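Local structure of glutathione s-transferase S2 (Nilaparvata lugens, 5H5L) at residues L22-V27 against P188-W193; D85-T90 against L144-L149; S103-E108 against K116-L121. The protein probably transfers glutathione to electrophilic substrates as a sigma-class glutathione transferase, and acts as a glutathione-requiring prostaglandin D synthase. All coordinates share one frame; numbering follows the deposited sequence.

The three contacts lie one inside another along the chain: contact 3 is nested in the loop closed by contact 2, which is itself nested in the loop closed by contact 1. Contact 1 joins helix 15-25 of the thioredoxin-like N-terminal domain to helix 188-196 of the helical C-terminal domain. Contacts 2 and 3 use the long helix 82-106 at positions whose centres are 29 Å apart. The centres of contacts 1 and 2 are 21 Å apart, and the two touch where Tyr24 OH packs on Leu149 CD2. Contact 3 lies across the chain's centre from contact 1, about 33 Å between centres, so the interdomain contact lies opposite the turn-side end of helix pair 82-106/111-139.

Contact 1 (L22-V27 against P188-W193); sequences LSYLDV and PKIKAW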
ATOM      1  N   LEU B  22     -11.767  14.630   3.312  1.00 15.09           N
ATOM      2  CA  LEU B  22     -11.750  16.091   3.412  1.00 17.60           C
ATOM      3  C   LEU B  22     -13.122  16.610   3.833  1.00 17.41           C
ATOM      4  O   LEU B  22     -13.218  17.541   4.642  1.00 21.87           O
ATOM      5  CB  LEU B  22     -11.322  16.694   2.082  1.00 19.10           C
ATOM      6  CG  LEU B  22      -9.848  16.492   1.690  1.00 19.16           C
ATOM      7  CD1 LEU B  22      -9.671  16.879   0.278  1.00 20.54           C
ATOM      8  CD2 LEU B  22      -8.968  17.348   2.567  1.00 18.28           C
ATOM      9  N   SER B  23     -14.184  15.949   3.364  1.00 25.54           N
ATOM     10  CA  SER B  23     -15.541  16.303   3.790  1.00 22.47           C
ATOM     11  C   SER B  23     -15.726  16.007   5.261  1.00 27.92           C
ATOM     12  O   SER B  23     -16.172  16.867   6.030  1.00 26.60           O
ATOM     13  CB  SER B  23     -16.559  15.544   2.954  1.00 23.71           C
ATOM     14  OG  SER B  23     -16.474  15.967   1.618  1.00 21.55           O
ATOM     15  N   TYR B  24     -15.319  14.813   5.695  1.00 26.62           N
ATOM     16  CA  TYR B  24     -15.380  14.522   7.118  1.00 25.83           C
ATOM     17  C   TYR B  24     -14.598  15.542   7.925  1.00 30.32           C
ATOM     18  O   TYR B  24     -14.981  15.883   9.046  1.00 20.32           O
ATOM     19  CB  TYR B  24     -14.842  13.136   7.414  1.00 18.17           C
ATOM     20  CG  TYR B  24     -15.037  12.720   8.841  1.00 24.00           C
ATOM     21  CD1 TYR B  24     -16.186  12.056   9.242  1.00 23.79           C
ATOM     22  CD2 TYR B  24     -14.075  12.942   9.778  1.00 17.56           C
ATOM     23  CE1 TYR B  24     -16.349  11.632  10.550  1.00 21.65           C
ATOM     24  CE2 TYR B  24     -14.231  12.518  11.086  1.00 22.67           C
ATOM     25  CZ  TYR B  24     -15.382  11.875  11.468  1.00 22.41           C
ATOM     26  OH  TYR B  24     -15.524  11.454  12.777  1.00 25.95           O
ATOM     27  N   LEU B  25     -13.455  15.986   7.405  1.00 20.54           N
ATOM     28  CA  LEU B  25     -12.639  16.977   8.114  1.00 24.91           C
ATOM     29  C   LEU B  25     -13.302  18.350   8.160  1.00 25.30           C
ATOM     30  O   LEU B  25     -12.902  19.196   8.970  1.00 28.71           O
ATOM     31  CB  LEU B  25     -11.281  17.134   7.430  1.00 22.80           C
ATOM     32  CG  LEU B  25     -10.100  16.302   7.895  1.00 24.66           C
ATOM     33  CD1 LEU B  25      -8.906  16.640   7.000  1.00 28.34           C
ATOM     34  CD2 LEU B  25      -9.758  16.606   9.359  1.00 26.79           C
ATOM     35  N   ASP B  26     -14.271  18.576   7.285  1.00 30.43           N
ATOM     36  CA  ASP B  26     -15.007  19.825   7.192  1.00 39.83           C
ATOM     37  C   ASP B  26     -14.083  20.980   6.814  1.00 34.40           C
ATOM     38  O   ASP B  26     -14.168  22.063   7.385  1.00 36.25           O
ATOM     39  CB  ASP B  26     -15.740  20.117   8.503  1.00 40.34           C
ATOM     40  CG  ASP B  26     -16.955  21.017   8.304  1.00 47.85           C
ATOM     41  OD1 ASP B  26     -17.524  20.997   7.192  1.00 39.24           O
ATOM     42  OD2 ASP B  26     -17.314  21.751   9.257  1.00 58.21           O
ATOM     43  N   VAL B  27     -13.187  20.742   5.858  1.00 29.65           N
ATOM     44  CA  VAL B  27     -12.317  21.802   5.340  1.00 30.10           C
ATOM     45  C   VAL B  27     -12.696  22.066   3.895  1.00 21.75           C
ATOM     46  O   VAL B  27     -13.078  21.139   3.175  1.00 21.88           O
ATOM     47  CB  VAL B  27     -10.824  21.452   5.455  1.00 28.28           C
ATOM     48  CG1 VAL B  27     -10.440  21.347   6.904  1.00 31.96           C
ATOM     49  CG2 VAL B  27     -10.505  20.157   4.701  1.00 31.57           C
ATOM     50  N   PRO B 188     -22.670  12.502   8.884  1.00 26.99           N
ATOM     51  CA  PRO B 188     -23.344  13.687   8.319  1.00 35.33           C
ATOM     52  C   PRO B 188     -22.560  14.343   7.202  1.00 33.88           C
ATOM     53  O   PRO B 188     -23.108  14.640   6.130  1.00 32.70           O
ATOM     54  CB  PRO B 188     -23.494  14.603   9.538  1.00 38.14           C
ATOM     55  CG  PRO B 188     -23.461  13.727  10.690  1.00 43.23           C
ATOM     56  CD  PRO B 188     -22.625  12.545  10.355  1.00 32.78           C
ATOM     57  N   LYS B 189     -21.266  14.559   7.411  1.00 35.27           N
ATOM     58  CA  LYS B 189     -20.502  15.252   6.387  1.00 31.94           C
ATOM     59  C   LYS B 189     -20.298  14.370   5.175  1.00 29.76           C
ATOM     60  O   LYS B 189     -20.308  14.860   4.040  1.00 28.93           O
ATOM     61  CB  LYS B 189     -19.195  15.750   6.977  1.00 33.73           C
ATOM     62  CG  LYS B 189     -19.460  16.782   8.100  1.00 33.76           C
ATOM     63  CD  LYS B 189     -18.303  16.948   9.073  1.00 52.34           C
ATOM     64  CE  LYS B 189     -17.896  15.590   9.692  1.00 51.28           C
ATOM     65  NZ  LYS B 189     -17.599  15.605  11.162  1.00 53.54           N
ATOM     66  N   ILE B 190     -20.181  13.061   5.364  1.00 28.86           N
ATOM     67  CA  ILE B 190     -20.066  12.214   4.185  1.00 28.16           C
ATOM     68  C   ILE B 190     -21.400  12.177   3.448  1.00 29.43           C
ATOM     69  O   ILE B 190     -21.460  12.325   2.219  1.00 27.53           O
ATOM     70  CB  ILE B 190     -19.543  10.822   4.594  1.00 25.35           C
ATOM     71  CG1 ILE B 190     -18.072  10.987   5.090  1.00 30.42           C
ATOM     72  CG2 ILE B 190     -19.660   9.868   3.429  1.00 23.26           C
ATOM     73  CD1 ILE B 190     -17.404   9.727   5.628  1.00 25.72           C
ATOM     74  N   LYS B 191     -22.491  12.038   4.199  1.00 34.98           N
ATOM     75  CA  LYS B 191     -23.840  12.112   3.641  1.00 27.41           C
ATOM     76  C   LYS B 191     -24.035  13.374   2.808  1.00 26.54           C
ATOM     77  O   LYS B 191     -24.501  13.326   1.665  1.00 38.71           O
ATOM     78  CB  LYS B 191     -24.836  12.085   4.800  1.00 28.74           C
ATOM     79  CG  LYS B 191     -26.244  11.674   4.419  1.00 43.35           C
ATOM     80  CD  LYS B 191     -27.110  11.597   5.662  1.00 39.33           C
ATOM     81  CE  LYS B 191     -28.521  11.157   5.317  1.00 51.39           C
ATOM     82  NZ  LYS B 191     -29.211  12.174   4.492  1.00 54.11           N
ATOM     83  N   ALA B 192     -23.720  14.517   3.395  1.00 28.76           N
ATOM     84  CA  ALA B 192     -23.763  15.778   2.668  1.00 32.70           C
ATOM     85  C   ALA B 192     -22.986  15.696   1.367  1.00 42.26           C
ATOM     86  O   ALA B 192     -23.485  16.073   0.300  1.00 34.38           O
ATOM     87  CB  ALA B 192     -23.203  16.894   3.548  1.00 33.91           C
ATOM     88  N   TRP B 193     -21.734  15.225   1.436  1.00 35.79           N
ATOM     89  CA  TRP B 193     -20.923  15.159   0.228  1.00 26.50           C
ATOM     90  C   TRP B 193     -21.598  14.306  -0.822  1.00 32.56           C
ATOM     91  O   TRP B 193     -21.622  14.657  -2.003  1.00 30.22           O
ATOM     92  CB  TRP B 193     -19.520  14.599   0.533  1.00 31.59           C
ATOM     93  CG  TRP B 193     -18.860  14.278  -0.735  1.00 24.63           C
ATOM     94  CD1 TRP B 193     -18.743  13.061  -1.318  1.00 27.90           C
ATOM     95  CD2 TRP B 193     -18.288  15.215  -1.637  1.00 23.10           C
ATOM     96  NE1 TRP B 193     -18.116  13.175  -2.529  1.00 25.17           N
ATOM     97  CE2 TRP B 193     -17.816  14.494  -2.744  1.00 27.06           C
ATOM     98  CE3 TRP B 193     -18.127  16.602  -1.614  1.00 27.13           C
ATOM     99  CZ2 TRP B 193     -17.202  15.113  -3.826  1.00 21.91           C
ATOM    100  CZ3 TRP B 193     -17.500  17.207  -2.676  1.00 28.02           C
ATOM    101  CH2 TRP B 193     -17.054  16.466  -3.772  1.00 23.55           C
TER
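A chi1 of -173° sets the Tyr24 ring beside its own carbonyl carbon and out next to helix 188-196, where the bent chain of Lys189 folds over one face of it. The lysine leaves its helix with CG beside the backbone N and then turns at chi3 (-55°), which carries CE and NZ across the tyrosine. NZ stands 4.2 Å from the centroid of the Tyr24 ring and almost on the ring normal, a cation-pi contact, while CE adds a CH-pi contact over the same face. On the way there the lysine chain skirts the last turn of helix 15-25: its CB lies 3.4 Å from Ser23 O and its CE 3.0 Å from Tyr24 O. Ser23 O also accepts the backbone N-H of Asp26 in the Schellman motif that ends this helix. Asp26 CB touches Lys189 CD, but the carboxylate does not reach the ammonium group, OD2 and NZ being 6.4 Å apart. Replacing this lysine with an alanine is likely to leave the tyrosine face without its cation and the end of helix 15-25 without the aliphatic chain lying along it. One turn further on, Trp193 CB sits 3.5 Å from Ser23 OG, whose polar partner is Arg19 O. Ile190 CD1 approaches Tyr24 CD1 at 4.5 Å. The indole of Trp193 bonds through NE1 to Glu16 and meets the ring of Trp20, so three successive turns of helix 15-25 take part. Pairing the first helix of the thioredoxin-like domain with a helix near the C-terminus in this way forms part of the interdomain interface of the cytosolic glutathione transferase fold.

Contact 2 (D85-T90 against L144-L149); sequences DLMIDT and LANGKL
A type I' beta turn from Ala145 to Lys148, in the loop between helices 111-139 and 151-164, sets its first two residues against the long helix 82-106 of the C-terminal domain. Asn146 and Gly147 both have positive phi, as this turn requires, and its closing bond from Lys148 N to Ala145 O is weak. Ala145 points its methyl at the helix backbone: CB rests 3.6 Å from Met87 O and also packs on Ile88 CG1, at 3.8 Å. The small side chain lets the loop come close, with the CA atoms of Ile88 and Ala145 5.4 Å apart. Asn146 then lays its amide across the bases of two neighbouring helix residues, crossing each at about a right angle. Its OD1 lies 3.4 Å from Met87 CB and 3.6 Å from Met87 CG, whereas ND2 is 3.7 Å from Ile88 CG1. The asparagine CG is beside its own backbone N (chi1 -54°), a setting that turns the amide back to the helix instead of out along the turn. No hydrogen bond joins the two segments; the amide is held from one turn earlier, where Glu84 O accepts from ND2, which restrains it against Met87 and Ile88. Met87 meets the amide with the start of its chain, and bends at chi2 and chi3 take the thioether away from the loop. Lys148 reaches back to form a salt bridge with Glu84. Ile88 also packs on Trp151 at the start of helix 151-164, while Met87 packs on Val61 of the second subunit, placing this loop-helix contact between helix 151-164 and the dimer interface.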
ATOM      1  N   ASP B  85      -2.895   1.536  14.991  1.00 16.97           N
ATOM      2  CA  ASP B  85      -2.659   1.906  13.593  1.00 20.38           C
ATOM      3  C   ASP B  85      -2.291   0.695  12.744  1.00 11.51           C
ATOM      4  O   ASP B  85      -2.667   0.617  11.572  1.00 12.89           O
ATOM      5  CB  ASP B  85      -1.562   2.967  13.481  1.00 18.63           C
ATOM      6  CG  ASP B  85      -2.081   4.364  13.770  1.00 24.46           C
ATOM      7  OD1 ASP B  85      -3.203   4.702  13.327  1.00 20.49           O
ATOM      8  OD2 ASP B  85      -1.370   5.128  14.437  1.00 24.56           O
ATOM      9  N   LEU B  86      -1.524  -0.245  13.301  1.00 15.27           N
ATOM     10  CA  LEU B  86      -1.220  -1.463  12.559  1.00 15.54           C
ATOM     11  C   LEU B  86      -2.505  -2.202  12.186  1.00 15.83           C
ATOM     12  O   LEU B  86      -2.631  -2.729  11.081  1.00 13.72           O
ATOM     13  CB  LEU B  86      -0.316  -2.380  13.359  1.00 11.67           C
ATOM     14  CG  LEU B  86       0.114  -3.695  12.714  1.00 17.11           C
ATOM     15  CD1 LEU B  86       0.857  -3.481  11.400  1.00  9.47           C
ATOM     16  CD2 LEU B  86       0.990  -4.495  13.699  1.00 19.28           C
ATOM     17  N   MET B  87      -3.465  -2.249  13.094  1.00 12.88           N
ATOM     18  CA  MET B  87      -4.712  -2.944  12.818  1.00 15.97           C
ATOM     19  C   MET B  87      -5.500  -2.284  11.697  1.00 11.75           C
ATOM     20  O   MET B  87      -6.191  -2.971  10.934  1.00 14.64           O
ATOM     21  CB  MET B  87      -5.544  -3.021  14.096  1.00 18.66           C
ATOM     22  CG  MET B  87      -4.880  -3.850  15.213  1.00 16.77           C
ATOM     23  SD  MET B  87      -4.642  -5.577  14.799  1.00 20.05           S
ATOM     24  CE  MET B  87      -2.939  -5.582  14.231  1.00 17.08           C
ATOM     25  N   ILE B  88      -5.389  -0.981  11.551  1.00 13.91           N
ATOM     26  CA  ILE B  88      -6.021  -0.290  10.431  1.00 11.57           C
ATOM     27  C   ILE B  88      -5.241  -0.549   9.139  1.00 11.79           C
ATOM     28  O   ILE B  88      -5.814  -0.927   8.111  1.00 11.55           O
ATOM     29  CB  ILE B  88      -6.091   1.221  10.709  1.00 12.88           C
ATOM     30  CG1 ILE B  88      -6.939   1.573  11.945  1.00 12.99           C
ATOM     31  CG2 ILE B  88      -6.667   1.947   9.496  1.00 11.53           C
ATOM     32  CD1 ILE B  88      -6.657   3.032  12.412  1.00 14.52           C
ATOM     33  N   ASP B  89      -3.919  -0.303   9.184  1.00 12.83           N
ATOM     34  CA  ASP B  89      -3.039  -0.374   8.017  1.00 12.18           C
ATOM     35  C   ASP B  89      -3.060  -1.751   7.386  1.00 10.45           C
ATOM     36  O   ASP B  89      -3.116  -1.867   6.155  1.00  9.88           O
ATOM     37  CB  ASP B  89      -1.595  -0.022   8.410  1.00 11.10           C
ATOM     38  CG  ASP B  89      -1.396   1.450   8.753  1.00 13.90           C
ATOM     39  OD1 ASP B  89      -2.302   2.281   8.545  1.00 14.86           O
ATOM     40  OD2 ASP B  89      -0.314   1.763   9.286  1.00 10.58           O
ATOM     41  N   THR B  90      -2.989  -2.820   8.207  1.00 11.03           N
ATOM     42  CA  THR B  90      -2.954  -4.167   7.639  1.00 11.69           C
ATOM     43  C   THR B  90      -4.230  -4.477   6.860  1.00 11.97           C
ATOM     44  O   THR B  90      -4.165  -5.065   5.774  1.00 14.59           O
ATOM     45  CB  THR B  90      -2.698  -5.236   8.720  1.00 17.49           C
ATOM     46  OG1 THR B  90      -2.491  -6.495   8.068  1.00 19.10           O
ATOM     47  CG2 THR B  90      -3.846  -5.383   9.634  1.00 13.62           C
ATOM     48  N   LEU B 144     -13.697  -1.966  10.597  1.00 15.74           N
ATOM     49  CA  LEU B 144     -12.537  -2.660  10.070  1.00 15.41           C
ATOM     50  C   LEU B 144     -11.513  -2.926  11.150  1.00 18.66           C
ATOM     51  O   LEU B 144     -10.826  -3.950  11.096  1.00 20.63           O
ATOM     52  CB  LEU B 144     -11.871  -1.871   8.940  1.00 18.80           C
ATOM     53  CG  LEU B 144     -12.338  -2.040   7.507  1.00 27.01           C
ATOM     54  CD1 LEU B 144     -11.360  -1.231   6.627  1.00 21.48           C
ATOM     55  CD2 LEU B 144     -12.444  -3.504   7.032  1.00 22.27           C
ATOM     56  N   ALA B 145     -11.398  -2.044  12.144  1.00 16.93           N
ATOM     57  CA  ALA B 145     -10.304  -2.173  13.084  1.00 15.25           C
ATOM     58  C   ALA B 145     -10.647  -1.540  14.419  1.00 18.30           C
ATOM     59  O   ALA B 145     -11.299  -0.493  14.463  1.00 19.37           O
ATOM     60  CB  ALA B 145      -9.044  -1.515  12.536  1.00 17.71           C
ATOM     61  N   ASN B 146     -10.190  -2.190  15.500  1.00 19.78           N
ATOM     62  CA  ASN B 146     -10.138  -1.615  16.848  1.00 23.73           C
ATOM     63  C   ASN B 146     -11.523  -1.280  17.417  1.00 27.95           C
ATOM     64  O   ASN B 146     -11.644  -0.489  18.359  1.00 22.55           O
ATOM     65  CB  ASN B 146      -9.271  -0.357  16.884  1.00 19.06           C
ATOM     66  CG  ASN B 146      -7.876  -0.572  16.319  1.00 19.51           C
ATOM     67  OD1 ASN B 146      -7.158  -1.493  16.717  1.00 20.73           O
ATOM     68  ND2 ASN B 146      -7.473   0.310  15.412  1.00 14.12           N
ATOM     69  N   GLY B 147     -12.589  -1.838  16.866  1.00 25.19           N
ATOM     70  CA  GLY B 147     -13.906  -1.529  17.382  1.00 27.78           C
ATOM     71  C   GLY B 147     -14.299  -0.076  17.293  1.00 26.15           C
ATOM     72  O   GLY B 147     -15.162   0.359  18.044  1.00 21.40           O
ATOM     73  N   LYS B 148     -13.697   0.703  16.395  1.00 27.76           N
ATOM     74  CA  LYS B 148     -14.098   2.101  16.260  1.00 25.97           C
ATOM     75  C   LYS B 148     -13.824   2.593  14.844  1.00 25.17           C
ATOM     76  O   LYS B 148     -12.999   2.030  14.114  1.00 23.33           O
ATOM     77  CB  LYS B 148     -13.391   3.009  17.288  1.00 22.28           C
ATOM     78  CG  LYS B 148     -11.869   2.999  17.235  1.00 20.95           C
ATOM     79  CD  LYS B 148     -11.213   3.733  18.440  1.00 26.75           C
ATOM     80  CE  LYS B 148      -9.697   3.668  18.360  1.00 28.78           C
ATOM     81  NZ  LYS B 148      -8.913   4.163  19.532  1.00 25.02           N
ATOM     82  N   LEU B 149     -14.541   3.655  14.476  1.00 18.44           N
ATOM     83  CA  LEU B 149     -14.443   4.248  13.147  1.00 23.07           C
ATOM     84  C   LEU B 149     -13.008   4.685  12.843  1.00 22.15           C
ATOM     85  O   LEU B 149     -12.353   5.331  13.666  1.00 17.76           O
ATOM     86  CB  LEU B 149     -15.370   5.452  13.038  1.00 22.31           C
ATOM     87  CG  LEU B 149     -15.436   6.090  11.640  1.00 18.51           C
ATOM     88  CD1 LEU B 149     -16.237   5.221  10.689  1.00 19.49           C
ATOM     89  CD2 LEU B 149     -16.031   7.455  11.687  1.00 30.68           C
TER

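Contact 3 (S103-E108 against K116-L121); sequences SKWFRE and KLEETL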
ATOM      1  N   SER B 103      -8.373  -4.374 -10.778  1.00 28.82           N
ATOM      2  CA  SER B 103      -7.627  -3.596 -11.766  1.00 34.20           C
ATOM      3  C   SER B 103      -7.233  -4.470 -12.951  1.00 33.92           C
ATOM      4  O   SER B 103      -7.356  -4.051 -14.104  1.00 35.45           O
ATOM      5  CB  SER B 103      -6.387  -2.963 -11.120  1.00 33.02           C
ATOM      6  OG  SER B 103      -6.750  -2.081 -10.066  1.00 35.58           O
ATOM      7  N   LYS B 104      -6.758  -5.686 -12.682  1.00 29.48           N
ATOM      8  CA  LYS B 104      -6.460  -6.639 -13.748  1.00 35.27           C
ATOM      9  C   LYS B 104      -7.669  -6.812 -14.670  1.00 39.84           C
ATOM     10  O   LYS B 104      -7.554  -6.722 -15.899  1.00 38.26           O
ATOM     11  CB  LYS B 104      -6.033  -7.973 -13.127  1.00 38.15           C
ATOM     12  CG  LYS B 104      -5.983  -9.202 -14.058  1.00 46.39           C
ATOM     13  CD  LYS B 104      -4.601  -9.467 -14.626  1.00 57.75           C
ATOM     14  CE  LYS B 104      -4.647 -10.493 -15.761  1.00 57.20           C
ATOM     15  NZ  LYS B 104      -3.353 -10.627 -16.458  1.00 72.77           N
ATOM     16  N   TRP B 105      -8.843  -7.048 -14.086  1.00 29.97           N
ATOM     17  CA  TRP B 105     -10.044  -7.216 -14.885  1.00 32.73           C
ATOM     18  C   TRP B 105     -10.375  -5.947 -15.658  1.00 43.56           C
ATOM     19  O   TRP B 105     -10.797  -6.013 -16.817  1.00 46.70           O
ATOM     20  CB  TRP B 105     -11.204  -7.610 -13.983  1.00 36.71           C
ATOM     21  CG  TRP B 105     -12.526  -7.490 -14.666  1.00 40.14           C
ATOM     22  CD1 TRP B 105     -13.097  -8.401 -15.517  1.00 35.25           C
ATOM     23  CD2 TRP B 105     -13.449  -6.401 -14.565  1.00 40.51           C
ATOM     24  NE1 TRP B 105     -14.306  -7.935 -15.960  1.00 35.17           N
ATOM     25  CE2 TRP B 105     -14.552  -6.715 -15.390  1.00 40.48           C
ATOM     26  CE3 TRP B 105     -13.452  -5.191 -13.866  1.00 42.07           C
ATOM     27  CZ2 TRP B 105     -15.639  -5.863 -15.535  1.00 46.07           C
ATOM     28  CZ3 TRP B 105     -14.533  -4.348 -14.009  1.00 45.50           C
ATOM     29  CH2 TRP B 105     -15.615  -4.687 -14.837  1.00 50.94           C
ATOM     30  N   PHE B 106     -10.183  -4.777 -15.043  1.00 45.39           N
ATOM     31  CA  PHE B 106     -10.595  -3.532 -15.693  1.00 52.67           C
ATOM     32  C   PHE B 106      -9.734  -3.228 -16.909  1.00 50.40           C
ATOM     33  O   PHE B 106     -10.226  -2.667 -17.892  1.00 56.45           O
ATOM     34  CB  PHE B 106     -10.543  -2.351 -14.711  1.00 54.76           C
ATOM     35  CG  PHE B 106     -11.636  -1.339 -14.926  1.00 67.40           C
ATOM     36  CD1 PHE B 106     -12.724  -1.286 -14.070  1.00 69.20           C
ATOM     37  CD2 PHE B 106     -11.589  -0.457 -16.000  1.00 76.26           C
ATOM     38  CE1 PHE B 106     -13.740  -0.368 -14.273  1.00 75.71           C
ATOM     39  CE2 PHE B 106     -12.606   0.461 -16.207  1.00 83.06           C
ATOM     40  CZ  PHE B 106     -13.681   0.506 -15.343  1.00 79.98           C
ATOM     41  N   ARG B 107      -8.465  -3.609 -16.874  1.00 44.84           N
ATOM     42  CA  ARG B 107      -7.512  -3.224 -17.898  1.00 49.94           C
ATOM     43  C   ARG B 107      -7.323  -4.303 -18.951  1.00 52.00           C
ATOM     44  O   ARG B 107      -6.371  -4.228 -19.733  1.00 59.25           O
ATOM     45  CB  ARG B 107      -6.161  -2.880 -17.252  1.00 62.74           C
ATOM     46  CG  ARG B 107      -6.212  -1.655 -16.306  1.00 75.95           C
ATOM     47  CD  ARG B 107      -4.840  -1.294 -15.722  1.00 80.81           C
ATOM     48  NE  ARG B 107      -4.898  -0.099 -14.875  1.00 91.68           N
ATOM     49  CZ  ARG B 107      -4.853   1.156 -15.326  1.00 98.03           C
ATOM     50  NH1 ARG B 107      -4.910   2.173 -14.467  1.00 84.93           N
ATOM     51  NH2 ARG B 107      -4.752   1.406 -16.632  1.00 97.43           N
ATOM     52  N   GLU B 108      -8.182  -5.317 -18.981  1.00 48.37           N
ATOM     53  CA  GLU B 108      -8.024  -6.410 -19.937  1.00 54.70           C
ATOM     54  C   GLU B 108      -8.707  -6.047 -21.252  1.00 45.72           C
ATOM     55  O   GLU B 108      -9.870  -5.631 -21.267  1.00 40.73           O
ATOM     56  CB  GLU B 108      -8.588  -7.720 -19.376  1.00 47.38           C
ATOM     57  CG  GLU B 108      -8.480  -8.919 -20.322  1.00 51.21           C
ATOM     58  CD  GLU B 108      -7.048  -9.295 -20.704  1.00 51.78           C
ATOM     59  OE1 GLU B 108      -6.103  -8.988 -19.943  1.00 54.87           O
ATOM     60  OE2 GLU B 108      -6.871  -9.909 -21.782  1.00 47.13           O
ATOM     61  N   LYS B 116     -13.393 -14.269 -18.353  1.00 29.40           N
ATOM     62  CA  LYS B 116     -12.856 -15.291 -17.467  1.00 33.86           C
ATOM     63  C   LYS B 116     -12.351 -14.664 -16.171  1.00 25.44           C
ATOM     64  O   LYS B 116     -12.538 -15.231 -15.095  1.00 29.14           O
ATOM     65  CB  LYS B 116     -11.744 -16.074 -18.157  1.00 34.12           C
ATOM     66  CG  LYS B 116     -12.257 -17.061 -19.231  1.00 49.33           C
ATOM     67  CD  LYS B 116     -11.103 -17.832 -19.915  1.00 62.18           C
ATOM     68  CE  LYS B 116     -10.998 -17.525 -21.424  1.00 67.50           C
ATOM     69  NZ  LYS B 116      -9.580 -17.510 -21.934  1.00 70.67           N
ATOM     70  N   LEU B 117     -11.714 -13.501 -16.253  1.00 28.89           N
ATOM     71  CA  LEU B 117     -11.280 -12.822 -15.032  1.00 32.41           C
ATOM     72  C   LEU B 117     -12.472 -12.480 -14.156  1.00 25.93           C
ATOM     73  O   LEU B 117     -12.466 -12.745 -12.953  1.00 30.57           O
ATOM     74  CB  LEU B 117     -10.489 -11.566 -15.377  1.00 33.56           C
ATOM     75  CG  LEU B 117      -9.154 -11.847 -16.075  1.00 29.24           C
ATOM     76  CD1 LEU B 117      -8.560 -10.556 -16.628  1.00 34.18           C
ATOM     77  CD2 LEU B 117      -8.197 -12.531 -15.149  1.00 36.56           C
ATOM     78  N   GLU B 118     -13.525 -11.917 -14.754  1.00 29.52           N
ATOM     79  CA  GLU B 118     -14.713 -11.552 -13.987  1.00 21.57           C
ATOM     80  C   GLU B 118     -15.333 -12.760 -13.296  1.00 28.62           C
ATOM     81  O   GLU B 118     -15.803 -12.652 -12.158  1.00 25.94           O
ATOM     82  CB  GLU B 118     -15.734 -10.878 -14.893  1.00 27.36           C
ATOM     83  CG  GLU B 118     -17.031 -10.513 -14.187  1.00 31.93           C
ATOM     84  CD  GLU B 118     -18.127 -10.068 -15.133  1.00 37.74           C
ATOM     85  OE1 GLU B 118     -18.165 -10.549 -16.287  1.00 36.49           O
ATOM     86  OE2 GLU B 118     -18.962  -9.242 -14.711  1.00 42.31           O
ATOM     87  N   GLU B 119     -15.370 -13.916 -13.970  1.00 26.39           N
ATOM     88  CA  GLU B 119     -15.889 -15.125 -13.342  1.00 28.80           C
ATOM     89  C   GLU B 119     -15.055 -15.505 -12.125  1.00 27.22           C
ATOM     90  O   GLU B 119     -15.588 -15.806 -11.047  1.00 25.34           O
ATOM     91  CB  GLU B 119     -15.895 -16.279 -14.348  1.00 36.09           C
ATOM     92  CG  GLU B 119     -16.097 -17.680 -13.717  1.00 54.33           C
ATOM     93  CD  GLU B 119     -14.782 -18.433 -13.415  1.00 69.02           C
ATOM     94  OE1 GLU B 119     -13.786 -18.245 -14.158  1.00 68.44           O
ATOM     95  OE2 GLU B 119     -14.753 -19.231 -12.439  1.00 74.32           O
ATOM     96  N   THR B 120     -13.740 -15.572 -12.298  1.00 25.85           N
ATOM     97  CA  THR B 120     -12.877 -15.878 -11.156  1.00 32.22           C
ATOM     98  C   THR B 120     -13.063 -14.836 -10.059  1.00 23.97           C
ATOM     99  O   THR B 120     -13.212 -15.175  -8.879  1.00 23.58           O
ATOM    100  CB  THR B 120     -11.423 -15.944 -11.616  1.00 31.91           C
ATOM    101  OG1 THR B 120     -11.289 -16.967 -12.610  1.00 30.60           O
ATOM    102  CG2 THR B 120     -10.471 -16.236 -10.441  1.00 31.77           C
ATOM    103  N   LEU B 121     -13.079 -13.555 -10.450  1.00 21.95           N
ATOM    104  CA  LEU B 121     -13.298 -12.465  -9.509  1.00 30.65           C
ATOM    105  C   LEU B 121     -14.597 -12.659  -8.733  1.00 28.14           C
ATOM    106  O   LEU B 121     -14.614 -12.644  -7.498  1.00 22.35           O
ATOM    107  CB  LEU B 121     -13.308 -11.150 -10.287  1.00 24.11           C
ATOM    108  CG  LEU B 121     -13.621  -9.881  -9.530  1.00 26.28           C
ATOM    109  CD1 LEU B 121     -12.601  -9.670  -8.366  1.00 25.55           C
ATOM    110  CD2 LEU B 121     -13.561  -8.751 -10.559  1.00 31.05           C
TER
HETATM  111  O   HOH W   1     -16.445  -8.823 -17.570  1.00 30.28           O
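From CB to the nitrogen of its indole, Trp105 runs along one flank of helix 111-139. CB meets Leu121 CD2 at 4.3 Å. A chi1 of 167° directs the ring alongside Glu118, both side chains pointing the same way. CD1 comes 4.1 Å from Leu117 CB, which lies at the ring edge, and nearer still to the backbone N of Glu118. NE1 is 3.4 Å from Glu118 CB, an approach oblique to the ring. Beyond that, NE1 gives its N-H to a water lying in the ring plane, 2.8 Å away; the water in turn makes a weak bond to Glu118 OE1. Both segments belong to the antiparallel helix pair 82-106 and 111-139 of the glutathione transferase C-terminal domain, close to the short connection between them. Here Glu118 bridges onward, its OE2 accepting from Trp167 NE1, and the Trp167 ring also meets that of Trp105, while Lys114 makes a cation-pi contact with Trp105. Leu117 packs between the two helices: its CD1 meets Trp105 CA and rests 3.9 Å from Lys104 CG and equally far from Glu108 CB, the leucine crossing the lysine and glutamate chains at about a right angle. Between these last two on the sequence, Arg107 leaves helical geometry and touches the bound glutathione, although its own side chain is poorly ordered.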